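PDB 3OC9: UDP-N-acetylglucosamine pyrophosphorylase from Entamoeba histolytica, which probably catalyses the transfer of uridylyl from UTP to N-acetylglucosamine 1-phosphate, yielding UDP-N-acetylglucosamine and diphosphate. Local coordinates for residues I178-H184 / S262-T268; I94-L98 / F172-I178; R75-L79 / L190-P196. One frame throughout, in Å; residues are numbered along the deposited sequence.

Contact 1 of 3, residues I178-H184 / S262-T268; sequences IKYSVAH and SINGYST
A183 and Y266 meet on one face of an antiparallel strand pair: the methyl CB of A183 lies in the plane of the Y266 ring, 3.9 Å from its edge atom CE2. A methyl is small enough to sit at the ring edge while the Y266 side chain leans over the neighbouring strand. On the other face V182 and I263 cross obliquely, with V182 CG1 4.0 Å from I263 CG2; both methyls sit on branches anti to the backbone N. G265, opposite V182, adds no side chain there, and the two CA atoms come within 4.4 Å. These strands, 180-184 and 263-267, are neighbours in the central mixed sheet of the GT-A-like nucleotidyltransferase fold, where 180-184 also runs parallel to 36-41. S181 pairs with Y266 and A183 with N264 through two backbone bonds each. Where strand 263-267 gives way to helix 268-274, T268 N binds K179 O. The T268 hydroxyl, turned anti to its own carbonyl carbon (chi1 -60°), donates from OG1 to I178 O at 2.7 Å, approaching from above the carbonyl plane. A hydroxyl suits this place because OG1 also accepts from a water, which donates as well to Y266 O and hydrogen-bonds S181 OG.

Contact 2 of 3, residues I94-L98 / F172-I178; sequences IHWFL and FMNEKGI
H95 and F172 form a T-shaped pair where helix 169-176 packs on strand 95-100 of the central sheet, an alpha/beta layer of the GT-A-like fold; the axes of strand 95-98 and helix 172-176 run almost exactly antiparallel, 11.9 Å apart at their closest. The phenyl ring presents its edge to one face of the imidazole, with planes at 86° and centroids 5.2 Å apart. With chi1 at -178°, F172 CG stands anti to the backbone N, and the ring reaches from the helix to touch both H95 and F97. Its CD2 then lies in the plane of the F97 ring, 3.8 Å from F97 CZ, so one phenylalanine serves two neighbours on the strand. F97 is in turn touched at CE2 by the methyl CE of M173, 3.9 Å away; the unbranched methionine, extended beyond CG, carries that methyl from the helix to the strand. I178, in the loop after the helix, brings CD1 near the edge of F97. The flat rings of F172 and F97 and the flexible methionine can close in on one another here, while the polar atom H95 ND1 is satisfied by H126 of strand 125-134.

The outer side is looser. K176, an exposed residue at the end of the helix whose CB points toward the strand, bends at chi2 (-77°) and runs past one face of the F172 ring with its CG. Its aliphatic stem thus packs against the aromatic ring, although the chain ends in an ammonium group. Just beyond, G177 takes the positive phi of a Schellman motif, with I178 N bonded back to M173 O, and this turn leads the chain towards strand 180-184. At the outer edge of the contact, K176 CD lies 4.1 Å from H95 NE2.

Contact 3 of 3, residues R75-L79 / L190-P196; sequences RLLRL and LCKDVDP
The loop that leads from strand 180-184 to helix 196-204 packs on helix 68-87 in the GT-A-like domain, with R75 reaching across to its backbone. The arginine starts with CG anti to the backbone N (chi1 -178°), then bends at chi2 and chi3, which brings NH2 to C191 O at 2.9 Å. This oxygen lies in the guanidinium plane, while NH2 stands above the carbonyl plane, away from the ideal lone-pair direction. The long aliphatic stem passes the carboxylate of D193, whose OD2 is 3.5 Å from R75 CG. The charged ends do not meet, R75 NE lying 4.9 Å from D193 OD2, and D193 OD1 instead hydrogen-bonds H184 NE2. One turn along the helix, L79 gives the apolar half of the contact. CD2 of its branched end meets the puckered ring of P196 at CD, 3.7 Å away, while CD1 lies 3.6 Å from the carbonyl O of V194. L76 CD2 touches V194 CG2 more loosely. V194 is the centre of an inverse gamma turn. A cation-pi contact with F381 gives the R75 guanidinium a second partner, and the nearby carboxylate of D193 probably helps to offset its buried positive charge.

All three contacts belong to the alpha/beta region built round the central mixed sheet. Contacts 1 and 2 have centres about 11 Å apart and share I178, in the short connection from helix 169-176 to strand 180-184; M173 CE of contact 2 packs on S181 OG of contact 1. Contact 3 lies about 13 Å from contact 1 and about 16 Å from contact 2, centre to centre. Along the chain, contact 2 is nested within the loop closed by contact 3, whereas contacts 1 and 3 alternate. Strand 36-41, between 95-100 and 180-184, touches all three. H184 and D193 link contacts 1 and 3, while I94 meets L76, L79 and V194, so distant parts of the sequence form one continuous core.

Contact 1 of 3, residues I178-H184 / S262-T268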
loop_
_atom_site.group_PDB
_atom_site.type_symbol
_atom_site.label_atom_id
_atom_site.label_comp_id
_atom_site.label_asym_id
_atom_site.label_seq_id
_atom_site.Cartn_x
_atom_site.Cartn_y
_atom_site.Cartn_z
ATOM N N ILE A 178 12.806 -3.091 -16.286
ATOM C CA ILE A 178 11.586 -3.113 -15.444
ATOM C C ILE A 178 10.337 -2.650 -16.223
ATOM O O ILE A 178 10.315 -1.544 -16.806
ATOM C CB ILE A 178 11.782 -2.292 -14.142
ATOM C CG1 ILE A 178 12.868 -2.947 -13.258
ATOM C CG2 ILE A 178 10.410 -2.107 -13.377
ATOM C CD1 ILE A 178 13.352 -2.062 -12.086
ATOM N N LYS A 179 9.323 -3.518 -16.263
ATOM C CA LYS A 179 8.100 -3.298 -17.062
ATOM C C LYS A 179 6.836 -3.016 -16.227
ATOM O O LYS A 179 5.920 -2.332 -16.710
ATOM C CB LYS A 179 7.826 -4.497 -17.989
ATOM C CG LYS A 179 8.931 -4.838 -19.023
ATOM C CD LYS A 179 9.032 -3.752 -20.106
ATOM C CE LYS A 179 10.016 -4.129 -21.207
ATOM N NZ LYS A 179 9.725 -3.320 -22.432
ATOM N N TYR A 180 6.765 -3.581 -15.017
ATOM C CA TYR A 180 5.569 -3.437 -14.138
ATOM C C TYR A 180 5.954 -3.135 -12.678
ATOM O O TYR A 180 6.858 -3.775 -12.151
ATOM C CB TYR A 180 4.726 -4.736 -14.164
ATOM C CG TYR A 180 4.158 -5.105 -15.525
ATOM C CD1 TYR A 180 3.120 -4.355 -16.089
ATOM C CD2 TYR A 180 4.655 -6.205 -16.252
ATOM C CE1 TYR A 180 2.581 -4.692 -17.359
ATOM C CE2 TYR A 180 4.116 -6.541 -17.532
ATOM C CZ TYR A 180 3.082 -5.777 -18.059
ATOM O OH TYR A 180 2.528 -6.070 -19.302
ATOM N N SER A 181 5.266 -2.174 -12.033
ATOM C CA SER A 181 5.535 -1.784 -10.625
ATOM C C SER A 181 4.225 -1.814 -9.808
ATOM O O SER A 181 3.172 -1.375 -10.305
ATOM C CB SER A 181 6.170 -0.367 -10.533
ATOM O OG SER A 181 7.421 -0.257 -11.246
ATOM N N VAL A 182 4.269 -2.350 -8.586
ATOM C CA VAL A 182 3.104 -2.281 -7.656
ATOM C C VAL A 182 3.330 -1.189 -6.600
ATOM O O VAL A 182 4.340 -1.238 -5.848
ATOM C CB VAL A 182 2.817 -3.646 -6.948
ATOM C CG1 VAL A 182 1.615 -3.538 -6.013
ATOM C CG2 VAL A 182 2.600 -4.762 -7.962
ATOM N N ALA A 183 2.417 -0.202 -6.559
ATOM C CA ALA A 183 2.451 0.896 -5.570
ATOM C C ALA A 183 1.376 0.733 -4.484
ATOM O O ALA A 183 0.185 0.607 -4.806
ATOM C CB ALA A 183 2.272 2.275 -6.286
ATOM N N HIS A 184 1.773 0.723 -3.208
ATOM C CA HIS A 184 0.765 0.631 -2.136
ATOM C C HIS A 184 1.044 1.472 -0.884
ATOM O O HIS A 184 2.128 2.009 -0.766
ATOM C CB HIS A 184 0.510 -0.833 -1.773
ATOM C CG HIS A 184 1.634 -1.522 -1.061
ATOM N ND1 HIS A 184 1.896 -1.340 0.284
ATOM C CD2 HIS A 184 2.466 -2.508 -1.471
ATOM C CE1 HIS A 184 2.880 -2.139 0.654
ATOM N NE2 HIS A 184 3.238 -2.868 -0.393
ATOM N N SER A 262 -6.131 1.249 -2.591
ATOM C CA SER A 262 -4.729 1.724 -2.763
ATOM C C SER A 262 -3.660 0.610 -2.859
ATOM O O SER A 262 -2.602 0.693 -2.215
ATOM C CB SER A 262 -4.297 2.751 -1.677
ATOM O OG SER A 262 -5.070 3.945 -1.704
ATOM N N ILE A 263 -3.939 -0.414 -3.667
ATOM C CA ILE A 263 -2.900 -1.377 -4.122
ATOM C C ILE A 263 -3.037 -1.418 -5.663
ATOM O O ILE A 263 -3.957 -2.072 -6.184
ATOM C CB ILE A 263 -3.045 -2.810 -3.487
ATOM C CG1 ILE A 263 -3.118 -2.754 -1.946
ATOM C CG2 ILE A 263 -1.855 -3.749 -3.948
ATOM C CD1 ILE A 263 -3.628 -4.074 -1.281
ATOM N N ASN A 264 -2.143 -0.707 -6.380
ATOM C CA ASN A 264 -2.298 -0.442 -7.848
ATOM C C ASN A 264 -1.037 -0.805 -8.634
ATOM O O ASN A 264 0.075 -0.454 -8.213
ATOM C CB ASN A 264 -2.674 1.055 -8.096
ATOM C CG ASN A 264 -4.017 1.442 -7.422
ATOM O OD1 ASN A 264 -5.064 0.884 -7.751
ATOM N ND2 ASN A 264 -3.978 2.399 -6.478
ATOM N N GLY A 265 -1.210 -1.527 -9.752
ATOM C CA GLY A 265 -0.096 -1.855 -10.663
ATOM C C GLY A 265 -0.054 -0.949 -11.902
ATOM O O GLY A 265 -1.102 -0.634 -12.469
ATOM N N TYR A 266 1.157 -0.532 -12.303
ATOM C CA TYR A 266 1.363 0.394 -13.432
ATOM C C TYR A 266 2.435 -0.116 -14.412
ATOM O O TYR A 266 3.505 -0.581 -13.974
ATOM C CB TYR A 266 1.836 1.767 -12.923
ATOM C CG TYR A 266 0.958 2.501 -11.919
ATOM C CD1 TYR A 266 -0.175 3.218 -12.344
ATOM C CD2 TYR A 266 1.299 2.546 -10.560
ATOM C CE1 TYR A 266 -0.968 3.930 -11.432
ATOM C CE2 TYR A 266 0.511 3.273 -9.627
ATOM C CZ TYR A 266 -0.619 3.947 -10.067
ATOM O OH TYR A 266 -1.391 4.649 -9.144
ATOM N N SER A 267 2.178 0.000 -15.720
ATOM C CA SER A 267 3.227 -0.265 -16.741
ATOM C C SER A 267 4.220 0.908 -16.760
ATOM O O SER A 267 3.847 2.035 -16.418
ATOM C CB SER A 267 2.607 -0.530 -18.139
ATOM O OG SER A 267 2.117 0.683 -18.735
ATOM N N THR A 268 5.481 0.649 -17.136
ATOM C CA THR A 268 6.529 1.695 -17.164
ATOM C C THR A 268 6.168 2.782 -18.197
ATOM O O THR A 268 6.351 3.987 -17.943
ATOM C CB THR A 268 7.950 1.068 -17.387
ATOM O OG1 THR A 268 8.241 0.158 -16.314
ATOM C CG2 THR A 268 9.034 2.149 -17.435
HETATM O O HOH W 1 6.548 0.025 -13.996
HETATM O O HOH W 2 -1.379 2.914 -4.733
#

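Contact 2 of 3, residues I94-L98 / F172-I178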
loop_
_atom_site.group_PDB
_atom_site.type_symbol
_atom_site.label_atom_id
_atom_site.label_comp_id
_atom_site.label_asym_id
_atom_site.label_seq_id
_atom_site.Cartn_x
_atom_site.Cartn_y
_atom_site.Cartn_z
ATOM N N ILE A 94 14.285 -8.021 -6.965
ATOM C CA ILE A 94 13.182 -7.022 -7.027
ATOM C C ILE A 94 13.640 -5.655 -6.458
ATOM O O ILE A 94 13.840 -5.534 -5.258
ATOM C CB ILE A 94 11.896 -7.508 -6.244
ATOM C CG1 ILE A 94 11.390 -8.853 -6.777
ATOM C CG2 ILE A 94 10.761 -6.420 -6.317
ATOM C CD1 ILE A 94 10.308 -9.523 -5.836
ATOM N N HIS A 95 13.798 -4.635 -7.308
ATOM C CA HIS A 95 14.175 -3.280 -6.844
ATOM C C HIS A 95 12.989 -2.599 -6.091
ATOM O O HIS A 95 11.829 -2.786 -6.482
ATOM C CB HIS A 95 14.691 -2.425 -8.035
ATOM C CG HIS A 95 16.077 -2.803 -8.500
ATOM N ND1 HIS A 95 17.221 -2.320 -7.896
ATOM C CD2 HIS A 95 16.498 -3.652 -9.471
ATOM C CE1 HIS A 95 18.287 -2.839 -8.486
ATOM N NE2 HIS A 95 17.878 -3.664 -9.438
ATOM N N TRP A 96 13.292 -1.840 -5.023
ATOM C CA TRP A 96 12.299 -1.207 -4.118
ATOM C C TRP A 96 12.572 0.304 -4.029
ATOM O O TRP A 96 13.653 0.712 -3.569
ATOM C CB TRP A 96 12.379 -1.862 -2.712
ATOM C CG TRP A 96 11.401 -1.369 -1.628
ATOM C CD1 TRP A 96 10.323 -0.504 -1.785
ATOM C CD2 TRP A 96 11.415 -1.734 -0.238
ATOM N NE1 TRP A 96 9.686 -0.322 -0.560
ATOM C CE2 TRP A 96 10.333 -1.060 0.395
ATOM C CE3 TRP A 96 12.239 -2.571 0.533
ATOM C CZ2 TRP A 96 10.054 -1.197 1.770
ATOM C CZ3 TRP A 96 11.960 -2.717 1.916
ATOM C CH2 TRP A 96 10.864 -2.034 2.512
ATOM N N PHE A 97 11.602 1.114 -4.480
ATOM C CA PHE A 97 11.724 2.591 -4.495
ATOM C C PHE A 97 10.850 3.151 -3.346
ATOM O O PHE A 97 9.631 2.908 -3.312
ATOM C CB PHE A 97 11.312 3.135 -5.893
ATOM C CG PHE A 97 12.091 2.498 -7.035
ATOM C CD1 PHE A 97 13.401 2.925 -7.332
ATOM C CD2 PHE A 97 11.538 1.466 -7.792
ATOM C CE1 PHE A 97 14.151 2.312 -8.357
ATOM C CE2 PHE A 97 12.271 0.848 -8.834
ATOM C CZ PHE A 97 13.589 1.281 -9.115
ATOM N N LEU A 98 11.486 3.884 -2.418
ATOM C CA LEU A 98 10.816 4.363 -1.200
ATOM C C LEU A 98 10.741 5.880 -1.192
ATOM O O LEU A 98 11.771 6.559 -1.110
ATOM C CB LEU A 98 11.556 3.889 0.061
ATOM C CG LEU A 98 11.506 2.407 0.395
ATOM C CD1 LEU A 98 12.716 1.741 -0.215
ATOM C CD2 LEU A 98 11.483 2.214 1.921
ATOM N N PHE A 172 16.347 4.715 -14.896
ATOM C CA PHE A 172 16.876 3.490 -14.248
ATOM C C PHE A 172 15.994 2.260 -14.563
ATOM O O PHE A 172 16.518 1.165 -14.875
ATOM C CB PHE A 172 16.997 3.715 -12.727
ATOM C CG PHE A 172 17.587 2.546 -11.948
ATOM C CD1 PHE A 172 18.965 2.353 -11.890
ATOM C CD2 PHE A 172 16.758 1.681 -11.221
ATOM C CE1 PHE A 172 19.520 1.290 -11.148
ATOM C CE2 PHE A 172 17.291 0.609 -10.474
ATOM C CZ PHE A 172 18.678 0.412 -10.433
ATOM N N MET A 173 14.664 2.424 -14.492
ATOM C CA MET A 173 13.760 1.322 -14.884
ATOM C C MET A 173 14.004 0.813 -16.328
ATOM O O MET A 173 14.067 -0.405 -16.563
ATOM C CB MET A 173 12.273 1.693 -14.677
ATOM C CG MET A 173 11.831 1.813 -13.208
ATOM S SD MET A 173 10.130 2.505 -13.121
ATOM C CE MET A 173 9.722 2.255 -11.376
ATOM N N ASN A 174 14.141 1.731 -17.289
ATOM C CA ASN A 174 14.414 1.337 -18.682
ATOM C C ASN A 174 15.765 0.607 -18.826
ATOM O O ASN A 174 15.856 -0.400 -19.531
ATOM C CB ASN A 174 14.298 2.543 -19.650
ATOM C CG ASN A 174 12.845 3.041 -19.809
ATOM O OD1 ASN A 174 11.897 2.252 -19.819
ATOM N ND2 ASN A 174 12.677 4.355 -19.931
ATOM N N GLU A 175 16.791 1.094 -18.134
ATOM C CA GLU A 175 18.131 0.456 -18.132
ATOM C C GLU A 175 18.088 -1.006 -17.625
ATOM O O GLU A 175 18.726 -1.901 -18.211
ATOM C CB GLU A 175 19.083 1.305 -17.281
ATOM C CG GLU A 175 20.447 0.693 -16.952
ATOM C CD GLU A 175 21.313 1.598 -16.063
ATOM O OE1 GLU A 175 20.843 2.691 -15.641
ATOM O OE2 GLU A 175 22.476 1.208 -15.790
ATOM N N LYS A 176 17.319 -1.231 -16.555
ATOM C CA LYS A 176 17.179 -2.551 -15.903
ATOM C C LYS A 176 16.149 -3.504 -16.554
ATOM O O LYS A 176 16.096 -4.696 -16.207
ATOM C CB LYS A 176 16.846 -2.374 -14.408
ATOM C CG LYS A 176 17.908 -1.655 -13.573
ATOM C CD LYS A 176 19.077 -2.585 -13.247
ATOM C CE LYS A 176 20.282 -1.812 -12.753
ATOM N NZ LYS A 176 21.420 -2.735 -12.485
ATOM N N GLY A 177 15.341 -2.991 -17.479
ATOM C CA GLY A 177 14.273 -3.781 -18.126
ATOM C C GLY A 177 12.981 -3.934 -17.306
ATOM O O GLY A 177 12.156 -4.812 -17.591
ATOM N N ILE A 178 12.806 -3.091 -16.286
ATOM C CA ILE A 178 11.586 -3.113 -15.444
ATOM C C ILE A 178 10.337 -2.650 -16.223
ATOM O O ILE A 178 10.315 -1.544 -16.806
ATOM C CB ILE A 178 11.782 -2.292 -14.142
ATOM C CG1 ILE A 178 12.868 -2.947 -13.258
ATOM C CG2 ILE A 178 10.410 -2.107 -13.377
ATOM C CD1 ILE A 178 13.352 -2.062 -12.086
#

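Contact 3 of 3, residues R75-L79 / L190-P196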
loop_
_atom_site.group_PDB
_atom_site.type_symbol
_atom_site.label_atom_id
_atom_site.label_comp_id
_atom_site.label_asym_id
_atom_site.label_seq_id
_atom_site.Cartn_x
_atom_site.Cartn_y
_atom_site.Cartn_z
ATOM N N ARG A 75 8.996 -10.483 2.906
ATOM C CA ARG A 75 8.133 -10.876 1.790
ATOM C C ARG A 75 8.861 -10.781 0.424
ATOM O O ARG A 75 8.718 -11.679 -0.410
ATOM C CB ARG A 75 6.804 -10.084 1.826
ATOM C CG ARG A 75 5.799 -10.463 0.718
ATOM C CD ARG A 75 4.339 -10.332 1.193
ATOM N NE ARG A 75 3.930 -11.489 1.965
ATOM C CZ ARG A 75 2.810 -11.592 2.679
ATOM N NH1 ARG A 75 2.585 -12.717 3.335
ATOM N NH2 ARG A 75 1.915 -10.595 2.759
ATOM N N LEU A 76 9.643 -9.716 0.189
ATOM C CA LEU A 76 10.446 -9.624 -1.042
ATOM C C LEU A 76 11.474 -10.778 -1.156
ATOM O O LEU A 76 11.648 -11.360 -2.241
ATOM C CB LEU A 76 11.142 -8.246 -1.167
ATOM C CG LEU A 76 10.249 -6.999 -1.327
ATOM C CD1 LEU A 76 11.123 -5.718 -1.441
ATOM C CD2 LEU A 76 9.327 -7.115 -2.561
ATOM N N LEU A 77 12.145 -11.113 -0.047
ATOM C CA LEU A 77 13.061 -12.276 -0.026
ATOM C C LEU A 77 12.367 -13.605 -0.422
ATOM O O LEU A 77 12.925 -14.403 -1.199
ATOM C CB LEU A 77 13.788 -12.394 1.327
ATOM C CG LEU A 77 14.894 -11.349 1.606
ATOM C CD1 LEU A 77 15.290 -11.401 3.072
ATOM C CD2 LEU A 77 16.145 -11.523 0.716
ATOM N N ARG A 78 11.140 -13.813 0.057
ATOM C CA ARG A 78 10.373 -15.057 -0.254
ATOM C C ARG A 78 9.897 -15.116 -1.716
ATOM O O ARG A 78 9.952 -16.181 -2.352
ATOM C CB ARG A 78 9.199 -15.227 0.724
ATOM C CG ARG A 78 8.290 -16.453 0.474
ATOM C CD ARG A 78 9.086 -17.779 0.553
ATOM N NE ARG A 78 8.202 -18.952 0.504
ATOM C CZ ARG A 78 8.633 -20.207 0.347
ATOM N NH1 ARG A 78 9.938 -20.460 0.205
ATOM N NH2 ARG A 78 7.761 -21.208 0.334
ATOM N N LEU A 79 9.413 -13.977 -2.234
ATOM C CA LEU A 79 9.037 -13.845 -3.638
ATOM C C LEU A 79 10.225 -14.097 -4.581
ATOM O O LEU A 79 10.082 -14.808 -5.590
ATOM C CB LEU A 79 8.401 -12.454 -3.906
ATOM C CG LEU A 79 6.987 -12.281 -3.317
ATOM C CD1 LEU A 79 6.591 -10.787 -3.296
ATOM C CD2 LEU A 79 5.962 -13.103 -4.147
ATOM N N LEU A 190 -1.262 -6.839 5.769
ATOM C CA LEU A 190 -1.453 -8.069 4.963
ATOM C C LEU A 190 -1.132 -7.949 3.465
ATOM O O LEU A 190 -1.279 -8.943 2.730
ATOM C CB LEU A 190 -2.870 -8.638 5.171
ATOM C CG LEU A 190 -3.235 -9.002 6.626
ATOM C CD1 LEU A 190 -4.654 -9.528 6.746
ATOM C CD2 LEU A 190 -2.267 -10.029 7.212
ATOM N N CYS A 191 -0.704 -6.762 3.006
ATOM C CA CYS A 191 -0.412 -6.563 1.569
ATOM C C CYS A 191 0.549 -7.617 0.961
ATOM O O CYS A 191 1.598 -7.940 1.562
ATOM C CB CYS A 191 0.090 -5.134 1.312
ATOM S SG CYS A 191 0.306 -4.699 -0.449
ATOM N N LYS A 192 0.196 -8.154 -0.214
ATOM C CA LYS A 192 1.053 -9.161 -0.881
ATOM C C LYS A 192 2.273 -8.556 -1.653
ATOM O O LYS A 192 3.064 -9.288 -2.241
ATOM C CB LYS A 192 0.218 -10.098 -1.801
ATOM C CG LYS A 192 -0.711 -11.122 -1.067
ATOM C CD LYS A 192 -1.491 -11.964 -2.131
ATOM C CE LYS A 192 -2.369 -13.075 -1.500
ATOM N NZ LYS A 192 -3.070 -13.894 -2.593
ATOM N N ASP A 193 2.427 -7.228 -1.659
ATOM C CA ASP A 193 3.594 -6.595 -2.322
ATOM C C ASP A 193 3.598 -6.915 -3.826
ATOM O O ASP A 193 2.558 -6.695 -4.467
ATOM C CB ASP A 193 4.918 -6.912 -1.564
ATOM C CG ASP A 193 4.920 -6.339 -0.124
ATOM O OD1 ASP A 193 4.427 -5.209 0.073
ATOM O OD2 ASP A 193 5.411 -6.997 0.823
ATOM N N VAL A 194 4.696 -7.436 -4.394
ATOM C CA VAL A 194 4.738 -7.755 -5.851
ATOM C C VAL A 194 4.045 -9.125 -6.120
ATOM O O VAL A 194 4.702 -10.158 -6.328
ATOM C CB VAL A 194 6.202 -7.643 -6.450
ATOM C CG1 VAL A 194 6.224 -7.866 -7.989
ATOM C CG2 VAL A 194 6.830 -6.282 -6.123
ATOM N N ASP A 195 2.704 -9.109 -6.105
ATOM C CA ASP A 195 1.854 -10.327 -6.128
ATOM C C ASP A 195 1.951 -11.011 -7.509
ATOM O O ASP A 195 1.499 -10.430 -8.496
ATOM C CB ASP A 195 0.387 -9.906 -5.817
ATOM C CG ASP A 195 -0.619 -11.074 -5.850
ATOM O OD1 ASP A 195 -0.186 -12.236 -5.949
ATOM O OD2 ASP A 195 -1.862 -10.822 -5.797
ATOM N N PRO A 196 2.525 -12.245 -7.595
ATOM C CA PRO A 196 2.646 -12.881 -8.934
ATOM C C PRO A 196 1.296 -13.045 -9.669
ATOM O O PRO A 196 1.269 -12.966 -10.919
ATOM C CB PRO A 196 3.288 -14.261 -8.641
ATOM C CG PRO A 196 3.738 -14.222 -7.232
ATOM C CD PRO A 196 3.110 -13.054 -6.514
#